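Local coordinates for SusD superfamily protein (Bacteroides vulgatus, PDB 3MYV) that probably binds polysaccharide at the outer membrane, as the starch-binding SusD does, at residues A[242-247]-A[251-256]; A[328-333]-A[392-397]; A[267-272]-A[313-318]; A[114-119]-A[185-190]. All coordinates share one frame; numbering follows the deposited sequence. Where two conformers were deposited one is given.

Contact 1: A[242-247]-A[251-256]. With NA (sodium ion), chain C.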
# COMPACT_ATOMS: atom_id res chain seq x y z
N ALA A 242 0.35 -16.95 -12.32
CA ALA A 242 1.27 -17.20 -11.22
C ALA A 242 0.80 -16.50 -9.94
O ALA A 242 1.60 -15.93 -9.22
CB ALA A 242 2.67 -16.75 -11.61
N LYS A 243 -0.50 -16.60 -9.64
CA LYS A 243 -1.06 -15.89 -8.49
C LYS A 243 -0.51 -16.47 -7.18
O LYS A 243 -0.10 -17.63 -7.10
CB LYS A 243 -2.60 -15.94 -8.51
CG LYS A 243 -3.19 -15.17 -9.67
CD LYS A 243 -4.71 -15.24 -9.68
CE LYS A 243 -5.36 -14.09 -10.50
NZ LYS A 243 -6.87 -13.93 -10.26
N PHE A 244 -0.48 -15.62 -6.16
CA PHE A 244 0.01 -16.02 -4.84
C PHE A 244 1.41 -16.58 -4.94
O PHE A 244 1.69 -17.64 -4.38
CB PHE A 244 -0.98 -16.99 -4.18
CG PHE A 244 -2.41 -16.51 -4.24
CD1 PHE A 244 -2.81 -15.39 -3.50
CD2 PHE A 244 -3.33 -17.12 -5.06
CE1 PHE A 244 -4.12 -14.92 -3.58
CE2 PHE A 244 -4.63 -16.64 -5.14
CZ PHE A 244 -5.03 -15.56 -4.40
N GLY A 245 2.29 -15.88 -5.66
CA GLY A 245 3.66 -16.33 -5.82
C GLY A 245 4.48 -16.31 -4.54
O GLY A 245 4.02 -15.84 -3.49
N SER A 246 5.72 -16.79 -4.63
CA SER A 246 6.57 -16.97 -3.44
C SER A 246 6.91 -15.71 -2.67
O SER A 246 7.34 -15.81 -1.51
CB SER A 246 7.88 -17.70 -3.80
OG SER A 246 8.73 -16.90 -4.63
N GLU A 247 6.77 -14.53 -3.27
CA GLU A 247 7.02 -13.28 -2.51
C GLU A 247 5.76 -12.78 -1.79
O GLU A 247 5.85 -11.95 -0.86
CB GLU A 247 7.51 -12.17 -3.42
CG GLU A 247 8.93 -12.36 -3.93
CD GLU A 247 9.57 -11.08 -4.40
OE1 GLU A 247 9.17 -9.99 -3.94
OE2 GLU A 247 10.50 -11.18 -5.21
N GLU A 251 -2.15 -10.72 -1.09
CA GLU A 251 -2.65 -10.04 -2.29
C GLU A 251 -4.16 -10.17 -2.32
O GLU A 251 -4.70 -11.15 -1.80
CB GLU A 251 -2.01 -10.58 -3.57
CG GLU A 251 -2.34 -12.03 -3.90
CD GLU A 251 -1.45 -12.60 -4.99
OE1 GLU A 251 -0.22 -12.62 -4.80
OE2 GLU A 251 -1.99 -13.06 -6.03
N ILE A 252 -4.82 -9.23 -2.98
CA ILE A 252 -6.29 -9.25 -3.15
C ILE A 252 -6.67 -10.29 -4.21
O ILE A 252 -6.17 -10.25 -5.36
CB ILE A 252 -6.83 -7.84 -3.56
CG1 ILE A 252 -6.41 -6.76 -2.56
CG2 ILE A 252 -8.36 -7.85 -3.76
CD1 ILE A 252 -6.97 -6.97 -1.11
N ALA A 253 -7.56 -11.20 -3.86
CA ALA A 253 -7.96 -12.25 -4.80
C ALA A 253 -9.05 -11.70 -5.72
O ALA A 253 -10.10 -11.24 -5.28
CB ALA A 253 -8.46 -13.50 -4.06
N ASN A 254 -8.79 -11.77 -7.01
CA ASN A 254 -9.71 -11.31 -8.04
C ASN A 254 -9.96 -12.48 -8.97
O ASN A 254 -9.22 -13.46 -8.97
CB ASN A 254 -9.06 -10.13 -8.78
CG ASN A 254 -10.00 -9.37 -9.72
OD1 ASN A 254 -11.19 -9.68 -9.86
ND2 ASN A 254 -9.45 -8.36 -10.39
N SER A 255 -11.05 -12.44 -9.72
CA SER A 255 -11.29 -13.47 -10.73
C SER A 255 -12.01 -12.85 -11.90
O SER A 255 -12.51 -11.73 -11.79
CB SER A 255 -12.12 -14.61 -10.15
OG SER A 255 -13.49 -14.29 -10.22
N VAL A 256 -12.11 -13.58 -13.01
CA VAL A 256 -12.77 -13.03 -14.19
C VAL A 256 -14.25 -12.77 -13.95
O VAL A 256 -14.81 -11.83 -14.53
CB VAL A 256 -12.58 -13.92 -15.45
CG1 VAL A 256 -11.10 -14.03 -15.81
CG2 VAL A 256 -13.20 -15.30 -15.25
NA NA C . -12.43 -9.35 -11.82
O HOH W 1 1.74 -13.07 -6.51
O HOH W 2 -14.08 -9.35 -13.63
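The carboxylate of E251 slides under the ring of F244 and at the same time takes the backbone N-H of that residue. This is the tight part of the contact. CG of E251 lies 3.4 Å from CE1 of the phenyl ring, OE2 sits over one face toward the rim, and the ring and carboxylate planes are only 28° apart. The bond from F244 N to E251 OE2 is 3.0 Å long, with the donor above the carboxylate plane. A chi1 of 65° sets CG of E251 between its backbone N and carbonyl carbon, and from there the extended chain runs toward the loop. Water 1 ties the other oxygen to the same loop: it accepts from G245 N and donates to E251 OE1.

Toward A253 the contact loosens. CB of A253 stands 4.0 Å from CZ of F244, near the plane of the ring and at its edge, and this side is partly open to solvent. The stretched K243 brings NZ to 2.7 Å from N254 O; its hydrogen bonds go to E326 O and N328 OD1. Just beyond, N254 OD1 and S255 O bind the sodium ion, with D258, P260, L325 and water 2 completing its shell.

With OE2 also bonded to N328 and OE1 to S248, these donors and the water would stabilise a negative charge, and E251 is probably ionised.

Contact 2: A[328-333]-A[392-397]. With EDO (1,2-ethanediol), chain E; EDO (1,2-ethanediol), chain I.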
# COMPACT_ATOMS: atom_id res chain seq x y z
N ASN A 328 -4.90 -9.95 -9.58
CA ASN A 328 -4.79 -9.73 -8.15
C ASN A 328 -3.86 -8.54 -7.87
O ASN A 328 -2.88 -8.32 -8.59
CB ASN A 328 -4.23 -10.99 -7.48
CG ASN A 328 -5.18 -12.17 -7.49
OD1 ASN A 328 -6.23 -12.14 -8.15
ND2 ASN A 328 -4.82 -13.23 -6.74
N ASN A 329 -4.15 -7.76 -6.85
CA ASN A 329 -3.29 -6.64 -6.48
C ASN A 329 -2.51 -7.02 -5.25
O ASN A 329 -3.07 -7.36 -4.19
CB ASN A 329 -4.12 -5.39 -6.21
CG ASN A 329 -4.92 -4.93 -7.41
OD1 ASN A 329 -4.53 -5.13 -8.57
ND2 ASN A 329 -6.07 -4.31 -7.14
N VAL A 330 -1.20 -7.04 -5.39
CA VAL A 330 -0.28 -7.30 -4.29
C VAL A 330 -0.35 -6.17 -3.28
O VAL A 330 -0.29 -5.01 -3.66
CB VAL A 330 1.18 -7.34 -4.76
CG1 VAL A 330 2.14 -7.37 -3.55
CG2 VAL A 330 1.40 -8.52 -5.64
N VAL A 331 -0.44 -6.52 -1.99
CA VAL A 331 -0.46 -5.55 -0.90
C VAL A 331 0.82 -5.63 -0.04
O VAL A 331 1.37 -4.60 0.34
CB VAL A 331 -1.72 -5.78 -0.04
CG1 VAL A 331 -1.79 -4.81 1.17
CG2 VAL A 331 -3.02 -5.63 -0.88
N LEU A 332 1.27 -6.85 0.26
CA LEU A 332 2.49 -7.09 1.02
C LEU A 332 3.27 -8.23 0.38
O LEU A 332 2.79 -9.36 0.32
CB LEU A 332 2.13 -7.44 2.47
CG LEU A 332 1.40 -6.39 3.30
CD1 LEU A 332 0.57 -7.09 4.43
CD2 LEU A 332 2.40 -5.38 3.87
N ARG A 333 4.48 -7.91 -0.09
CA ARG A 333 5.37 -8.93 -0.63
C ARG A 333 6.79 -8.81 -0.09
O ARG A 333 7.21 -7.77 0.44
CB ARG A 333 5.37 -8.94 -2.16
CG ARG A 333 6.02 -7.74 -2.85
CD ARG A 333 5.96 -7.92 -4.36
NE ARG A 333 6.45 -6.71 -5.05
CZ ARG A 333 7.61 -6.62 -5.69
NH1 ARG A 333 8.46 -7.65 -5.71
NH2 ARG A 333 7.94 -5.49 -6.30
N VAL A 392 7.07 0.29 -8.33
CA VAL A 392 6.22 1.03 -9.26
C VAL A 392 4.91 0.28 -9.49
O VAL A 392 4.88 -0.95 -9.67
CB VAL A 392 6.96 1.32 -10.60
CG1 VAL A 392 7.12 0.03 -11.48
CG2 VAL A 392 6.22 2.43 -11.37
N GLY A 393 3.80 1.01 -9.43
CA GLY A 393 2.50 0.37 -9.65
C GLY A 393 1.87 -0.25 -8.40
O GLY A 393 0.75 -0.77 -8.48
N GLU A 394 2.61 -0.25 -7.29
CA GLU A 394 2.21 -0.96 -6.06
C GLU A 394 1.80 0.02 -4.95
O GLU A 394 1.54 -0.39 -3.81
CB GLU A 394 3.32 -1.92 -5.58
CG GLU A 394 3.51 -3.09 -6.52
CD GLU A 394 4.72 -3.93 -6.15
OE1 GLU A 394 4.64 -4.61 -5.10
OE2 GLU A 394 5.72 -3.93 -6.90
N GLY A 395 1.74 1.30 -5.28
CA GLY A 395 1.10 2.27 -4.38
C GLY A 395 1.99 2.86 -3.30
O GLY A 395 1.47 3.29 -2.26
N HIS A 396 3.30 2.87 -3.52
CA HIS A 396 4.25 3.33 -2.48
C HIS A 396 4.86 4.70 -2.71
O HIS A 396 5.14 5.41 -1.74
CB HIS A 396 5.44 2.35 -2.35
CG HIS A 396 5.06 0.99 -1.88
ND1 HIS A 396 5.10 0.62 -0.54
CD2 HIS A 396 4.67 -0.12 -2.57
CE1 HIS A 396 4.74 -0.65 -0.44
NE2 HIS A 396 4.48 -1.12 -1.65
N ARG A 397 5.18 5.04 -3.96
CA ARG A 397 6.09 6.15 -4.25
C ARG A 397 5.75 7.48 -3.58
O ARG A 397 6.64 8.11 -2.97
CB ARG A 397 6.26 6.35 -5.77
CG ARG A 397 7.30 7.41 -6.16
CD ARG A 397 8.76 7.01 -5.79
NE ARG A 397 9.71 7.93 -6.42
CZ ARG A 397 10.97 8.13 -6.05
NH1 ARG A 397 11.48 7.48 -5.03
NH2 ARG A 397 11.73 8.99 -6.72
C1 EDO E . -0.56 -3.68 -7.19
O1 EDO E . 0.27 -3.70 -6.00
C2 EDO E . 0.04 -4.57 -8.26
O2 EDO E . -0.16 -5.95 -7.93
C1 EDO I . -0.39 -0.41 -0.93
O1 EDO I . 0.53 0.67 -0.88
C2 EDO I . -0.07 -1.45 0.14
O2 EDO I . -0.64 -1.09 1.45
O HOH W 3 1.24 -2.91 -2.65
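R333 grips E394 side-on with two nitrogens, one to each carboxylate oxygen. NE to OE1 of E394 is 2.8 Å and nearly straight at 173°, with the oxygen in the guanidinium plane. The second bond, from R333 NH2 to E394 OE2, is equally short at 2.8 Å but more bent, and it uses the syn lone pair of that oxygen. The two planes are 31° apart, so the pair is twisted rather than flat. R333 tucks CG over its own backbone (chi1 70°) and then runs straight to NE, which carries the guanidinium across to the loop 392-397.

Both partners are buried and have second partners: R333 also meets E390 and E247, while E394 OE2 takes K314. This alternation of charges probably keeps each group ionised.

One step out, water 3 bridges the backbones, lying 2.8 Å from both V330 O and E394 O. An ethanediol, probably from the crystallisation liquor, bonds to both the backbone N and the backbone O of V330, accepting from the N through O2 and donating from O1 to the O; the same O1 lies 3.3 Å from CG of E394. Direct packing is slight, V330 CG1 approaching OE1 of E394 to 4.0 Å.

The strand 329-333 pairs antiparallel with strand 248-252, where V331 and L332 both face F250 in a classic beta bulge. L332 rests on helix 189-202, and the loop with E394 joins helix 380-391 to helix 397-403.

Contact 3: A[267-272]-A[313-318]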
# COMPACT_ATOMS: atom_id res chain seq x y z
N TYR A 267 -6.97 -3.46 -15.25
CA TYR A 267 -7.60 -2.97 -16.47
C TYR A 267 -7.42 -1.48 -16.66
O TYR A 267 -7.22 -1.01 -17.79
CB TYR A 267 -9.07 -3.36 -16.48
CG TYR A 267 -9.75 -3.32 -17.82
CD1 TYR A 267 -10.32 -2.15 -18.31
CD2 TYR A 267 -9.89 -4.48 -18.59
CE1 TYR A 267 -11.00 -2.13 -19.54
CE2 TYR A 267 -10.55 -4.46 -19.80
CZ TYR A 267 -11.11 -3.27 -20.28
OH TYR A 267 -11.81 -3.28 -21.51
N LEU A 268 -7.38 -0.73 -15.56
CA LEU A 268 -7.16 0.72 -15.65
C LEU A 268 -5.77 1.08 -16.18
O LEU A 268 -5.64 2.02 -16.95
CB LEU A 268 -7.36 1.37 -14.29
CG LEU A 268 -8.75 1.25 -13.67
CD1 LEU A 268 -8.66 1.86 -12.25
CD2 LEU A 268 -9.78 1.95 -14.51
N LEU A 269 -4.74 0.36 -15.75
CA LEU A 269 -3.36 0.68 -16.16
C LEU A 269 -3.05 0.18 -17.58
O LEU A 269 -2.06 0.58 -18.18
CB LEU A 269 -2.33 0.07 -15.20
CG LEU A 269 -2.10 0.76 -13.85
CD1 LEU A 269 -0.84 0.21 -13.23
CD2 LEU A 269 -1.99 2.27 -13.98
N ASN A 270 -3.84 -0.74 -18.07
CA ASN A 270 -3.52 -1.40 -19.34
C ASN A 270 -3.87 -0.51 -20.54
O ASN A 270 -4.98 0.03 -20.64
CB ASN A 270 -4.26 -2.73 -19.42
CG ASN A 270 -3.71 -3.63 -20.46
OD1 ASN A 270 -3.95 -3.44 -21.66
ND2 ASN A 270 -3.00 -4.69 -20.02
N TRP A 271 -2.94 -0.41 -21.47
CA TRP A 271 -3.09 0.42 -22.66
C TRP A 271 -4.33 -0.00 -23.45
O TRP A 271 -5.05 0.85 -24.00
CB TRP A 271 -1.84 0.28 -23.55
CG TRP A 271 -1.91 1.03 -24.84
CD1 TRP A 271 -2.41 0.58 -26.03
CD2 TRP A 271 -1.50 2.38 -25.06
NE1 TRP A 271 -2.34 1.57 -26.97
CE2 TRP A 271 -1.77 2.68 -26.41
CE3 TRP A 271 -0.92 3.37 -24.24
CZ2 TRP A 271 -1.49 3.93 -26.96
CZ3 TRP A 271 -0.63 4.61 -24.80
CH2 TRP A 271 -0.92 4.87 -26.14
N TYR A 272 -4.57 -1.31 -23.47
CA TYR A 272 -5.69 -1.91 -24.21
C TYR A 272 -7.00 -1.97 -23.42
O TYR A 272 -8.02 -2.41 -23.96
CB TYR A 272 -5.28 -3.31 -24.67
CG TYR A 272 -4.05 -3.22 -25.53
CD1 TYR A 272 -4.14 -2.81 -26.85
CD2 TYR A 272 -2.79 -3.47 -24.98
CE1 TYR A 272 -2.99 -2.66 -27.64
CE2 TYR A 272 -1.64 -3.35 -25.75
CZ TYR A 272 -1.75 -2.96 -27.08
OH TYR A 272 -0.60 -2.82 -27.81
N TYR A 313 3.16 -2.59 -17.62
CA TYR A 313 2.56 -3.87 -17.79
C TYR A 313 3.03 -4.82 -16.67
O TYR A 313 3.68 -5.86 -16.88
CB TYR A 313 2.87 -4.38 -19.19
CG TYR A 313 2.06 -5.57 -19.61
CD1 TYR A 313 0.77 -5.79 -19.11
CD2 TYR A 313 2.56 -6.47 -20.54
CE1 TYR A 313 0.02 -6.85 -19.53
CE2 TYR A 313 1.80 -7.58 -20.96
CZ TYR A 313 0.55 -7.75 -20.44
OH TYR A 313 -0.21 -8.82 -20.85
N LYS A 314 2.65 -4.44 -15.46
CA LYS A 314 2.96 -5.20 -14.28
C LYS A 314 1.82 -6.14 -13.89
O LYS A 314 2.05 -7.15 -13.24
CB LYS A 314 3.35 -4.26 -13.12
CG LYS A 314 3.61 -4.96 -11.81
CD LYS A 314 4.17 -4.03 -10.75
CE LYS A 314 5.66 -4.06 -10.66
NZ LYS A 314 6.27 -3.20 -9.53
N LEU A 315 0.58 -5.85 -14.30
CA LEU A 315 -0.51 -6.75 -14.06
C LEU A 315 -0.81 -7.46 -15.38
O LEU A 315 -1.52 -6.95 -16.26
CB LEU A 315 -1.73 -5.98 -13.51
CG LEU A 315 -1.44 -5.30 -12.14
CD1 LEU A 315 -0.97 -3.80 -12.27
CD2 LEU A 315 -2.64 -5.36 -11.24
N ARG A 316 -0.22 -8.65 -15.50
CA ARG A 316 -0.05 -9.26 -16.81
C ARG A 316 -1.10 -10.35 -17.04
O ARG A 316 -1.23 -11.28 -16.26
CB ARG A 316 1.38 -9.83 -16.92
CG ARG A 316 2.49 -8.78 -16.76
CD ARG A 316 3.91 -9.37 -16.87
NE ARG A 316 4.28 -9.71 -18.24
CZ ARG A 316 4.83 -8.87 -19.12
NH1 ARG A 316 5.09 -7.60 -18.80
NH2 ARG A 316 5.15 -9.33 -20.34
N GLY A 317 -1.83 -10.24 -18.14
CA GLY A 317 -2.79 -11.27 -18.52
C GLY A 317 -2.10 -12.28 -19.40
O GLY A 317 -0.89 -12.25 -19.55
N THR A 318 -2.88 -13.18 -19.99
CA THR A 318 -2.34 -14.19 -20.91
C THR A 318 -2.12 -13.68 -22.33
O THR A 318 -1.45 -14.36 -23.10
CB THR A 318 -3.27 -15.40 -20.97
OG1 THR A 318 -4.54 -14.99 -21.47
CG2 THR A 318 -3.45 -16.00 -19.58
O HOH W 4 -2.57 -4.67 -16.98
O HOH W 5 -2.53 -6.95 -21.83
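The side-chain amide of N270 is held at both ends, and its nitrogen reaches across to the loop 313-318 through two waters. Water 4 accepts from N270 ND2 and donates to L315 O, the second leg being 2.6 Å long. Water 5 accepts from the same ND2 at 2.9 Å and makes a weak bond to the hydroxyl of Y313. On the oxygen side, OD1 accepts from the backbone N of Y272 at 2.9 Å, the donor tilted 17° from the carbonyl plane. These bonds fix which way round the amide lies.

With chi1 at -163°, the side chain of N270 swings out beside that of Y313, the two pointing the same way. ND2 comes to 3.7 Å from CE1 of the ring, with amide and ring planes almost perpendicular at 88°. R316 CG lies over the centre of one face of the tyrosine ring, while its NH1 bonds to the backbone O of Y313.

The apolar share is small: CD1 of L269 meets CD1 of L315 at 4.1 Å. Around this, Y313 and W271 both bring their rings to W311 on strand 307-312.

With OD1 taking the N-H two residues on, N270 forms an Asx turn just after the short helix 265-268, and its amide joins that turn to the loop leading on to strand 329-333.

Contact 4: A[114-119]-A[185-190]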
# COMPACT_ATOMS: atom_id res chain seq x y z
N MSE A 114 -7.91 -8.09 13.94
CA MSE A 114 -7.14 -6.97 14.43
C MSE A 114 -6.16 -6.47 13.37
O MSE A 114 -5.91 -5.27 13.30
CB MSE A 114 -6.41 -7.31 15.74
CG MSE A 114 -7.35 -7.62 16.90
SE MSE A 114 -6.41 -8.41 18.42
CE MSE A 114 -5.43 -6.88 18.97
N ALA A 115 -5.56 -7.38 12.59
CA ALA A 115 -4.64 -6.98 11.51
C ALA A 115 -5.39 -6.14 10.45
O ALA A 115 -4.88 -5.12 9.98
CB ALA A 115 -3.98 -8.23 10.87
N VAL A 116 -6.59 -6.58 10.07
CA VAL A 116 -7.47 -5.82 9.17
C VAL A 116 -7.75 -4.41 9.72
O VAL A 116 -7.60 -3.40 9.02
CB VAL A 116 -8.77 -6.60 8.83
CG1 VAL A 116 -9.71 -5.73 7.98
CG2 VAL A 116 -8.43 -7.94 8.08
N ILE A 117 -8.08 -4.32 11.00
CA ILE A 117 -8.34 -3.03 11.64
C ILE A 117 -7.12 -2.12 11.57
O ILE A 117 -7.22 -0.95 11.22
CB ILE A 117 -8.80 -3.26 13.12
CG1 ILE A 117 -10.23 -3.81 13.12
CG2 ILE A 117 -8.63 -1.97 13.96
CD1 ILE A 117 -10.70 -4.45 14.48
N ALA A 118 -5.95 -2.68 11.85
CA ALA A 118 -4.72 -1.93 11.80
C ALA A 118 -4.43 -1.42 10.37
O ALA A 118 -4.08 -0.28 10.20
CB ALA A 118 -3.54 -2.81 12.33
N LEU A 119 -4.61 -2.26 9.35
CA LEU A 119 -4.39 -1.81 7.98
C LEU A 119 -5.33 -0.67 7.56
O LEU A 119 -4.89 0.36 7.03
CB LEU A 119 -4.56 -3.01 7.03
CG LEU A 119 -4.35 -2.73 5.54
CD1 LEU A 119 -2.99 -2.06 5.32
CD2 LEU A 119 -4.45 -4.04 4.76
N GLY A 185 -5.24 -14.86 -0.41
CA GLY A 185 -6.28 -13.83 -0.50
C GLY A 185 -6.48 -13.14 0.85
O GLY A 185 -7.20 -12.12 0.95
N ARG A 186 -5.85 -13.67 1.90
CA ARG A 186 -5.93 -13.07 3.23
C ARG A 186 -4.54 -12.95 3.89
O ARG A 186 -3.56 -13.52 3.41
CB ARG A 186 -6.89 -13.88 4.10
CG ARG A 186 -8.34 -13.87 3.56
CD ARG A 186 -9.27 -14.94 4.18
NE ARG A 186 -9.37 -14.92 5.65
CZ ARG A 186 -10.23 -15.67 6.35
NH1 ARG A 186 -11.13 -16.44 5.76
NH2 ARG A 186 -10.21 -15.63 7.68
N MSE A 187 -4.48 -12.19 4.98
CA MSE A 187 -3.26 -12.03 5.74
C MSE A 187 -3.08 -13.21 6.70
O MSE A 187 -4.05 -13.64 7.35
CB MSE A 187 -3.30 -10.71 6.55
CG MSE A 187 -3.14 -9.49 5.67
SE MSE A 187 -2.91 -7.85 6.61
CE MSE A 187 -4.76 -7.46 6.93
N ASN A 188 -1.85 -13.68 6.80
CA ASN A 188 -1.43 -14.60 7.85
C ASN A 188 -0.36 -13.91 8.71
O ASN A 188 -0.11 -12.72 8.55
CB ASN A 188 -0.89 -15.91 7.27
CG ASN A 188 0.41 -15.72 6.47
OD1 ASN A 188 0.83 -14.61 6.22
ND2 ASN A 188 1.06 -16.83 6.10
N LYS A 189 0.26 -14.65 9.62
CA LYS A 189 1.23 -14.05 10.56
C LYS A 189 2.38 -13.37 9.82
O LYS A 189 2.82 -12.29 10.21
CB LYS A 189 1.75 -15.11 11.53
CG LYS A 189 2.58 -14.57 12.68
CD LYS A 189 2.96 -15.72 13.62
CE LYS A 189 3.93 -15.25 14.68
NZ LYS A 189 4.00 -16.20 15.78
N TYR A 190 2.85 -13.98 8.74
CA TYR A 190 3.90 -13.35 7.96
C TYR A 190 3.51 -11.99 7.39
O TYR A 190 4.29 -11.04 7.47
CB TYR A 190 4.39 -14.26 6.85
CG TYR A 190 5.27 -15.39 7.30
CD1 TYR A 190 6.66 -15.25 7.31
CD2 TYR A 190 4.72 -16.62 7.60
CE1 TYR A 190 7.47 -16.31 7.69
CE2 TYR A 190 5.52 -17.69 7.95
CZ TYR A 190 6.88 -17.53 8.01
OH TYR A 190 7.64 -18.61 8.36
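The approach to helix 189-202 belongs to the helical, TPR-like part of the SusD fold, and here its last loop residues plug into the flank of helix 103-128. The plug is M187, a selenomethionine, whose terminal methyl makes all the closest contacts. CE lies 3.7 Å from V116 N and 3.8 Å from the carbonyl carbon of A115, so it presses against the helix backbone itself. Three side chains line the spot where it lands: V116 CG2 at 3.9 Å, A115 CB at 4.1 Å and L119 CD2 also at 4.1 Å. A115 and L119 are one turn apart, and the methyl sits between them, with V116 beside it. In M187, CG lies anti to the carbonyl carbon, the chain runs on straight to SE, and a bend at chi3 (-84°) lays CE on the helix. The side-chain contacts are all apolar, and the four residues are buried.

Next to M187, N188 occupies the N-cap position of helix 189-202, its OD1 accepting from A191 N, while the backbone N of M187 bonds to Y24 OH. R186 makes salt bridges to E112, on the same helix as A115, and to D17. Helix 13-27 and helix 77-94 pack on V116, and I117 faces helix 77-94 and helix 160-177.

In the fold
Along the chain the helical contact 4 comes first; contact 1 closes next, and contact 3 closes before contact 2 opens. Contacts 1 and 2 lie about 12 Å apart between centres and share the two-stranded antiparallel sheet of 248-252 and 329-333, where I252 N bonds to N329 O. Contact 2, about 6 Å from the centre of the chain, touches all the others: its V392 O probably accepts a hydrogen bond from K314 NZ of contact 3, and L332 packs on the selenium of M187 in contact 4. Contacts 3 and 4 are farthest apart, about 27 Å between centres. The small sheet thus links the N-terminal helices to the later loops and the sodium site.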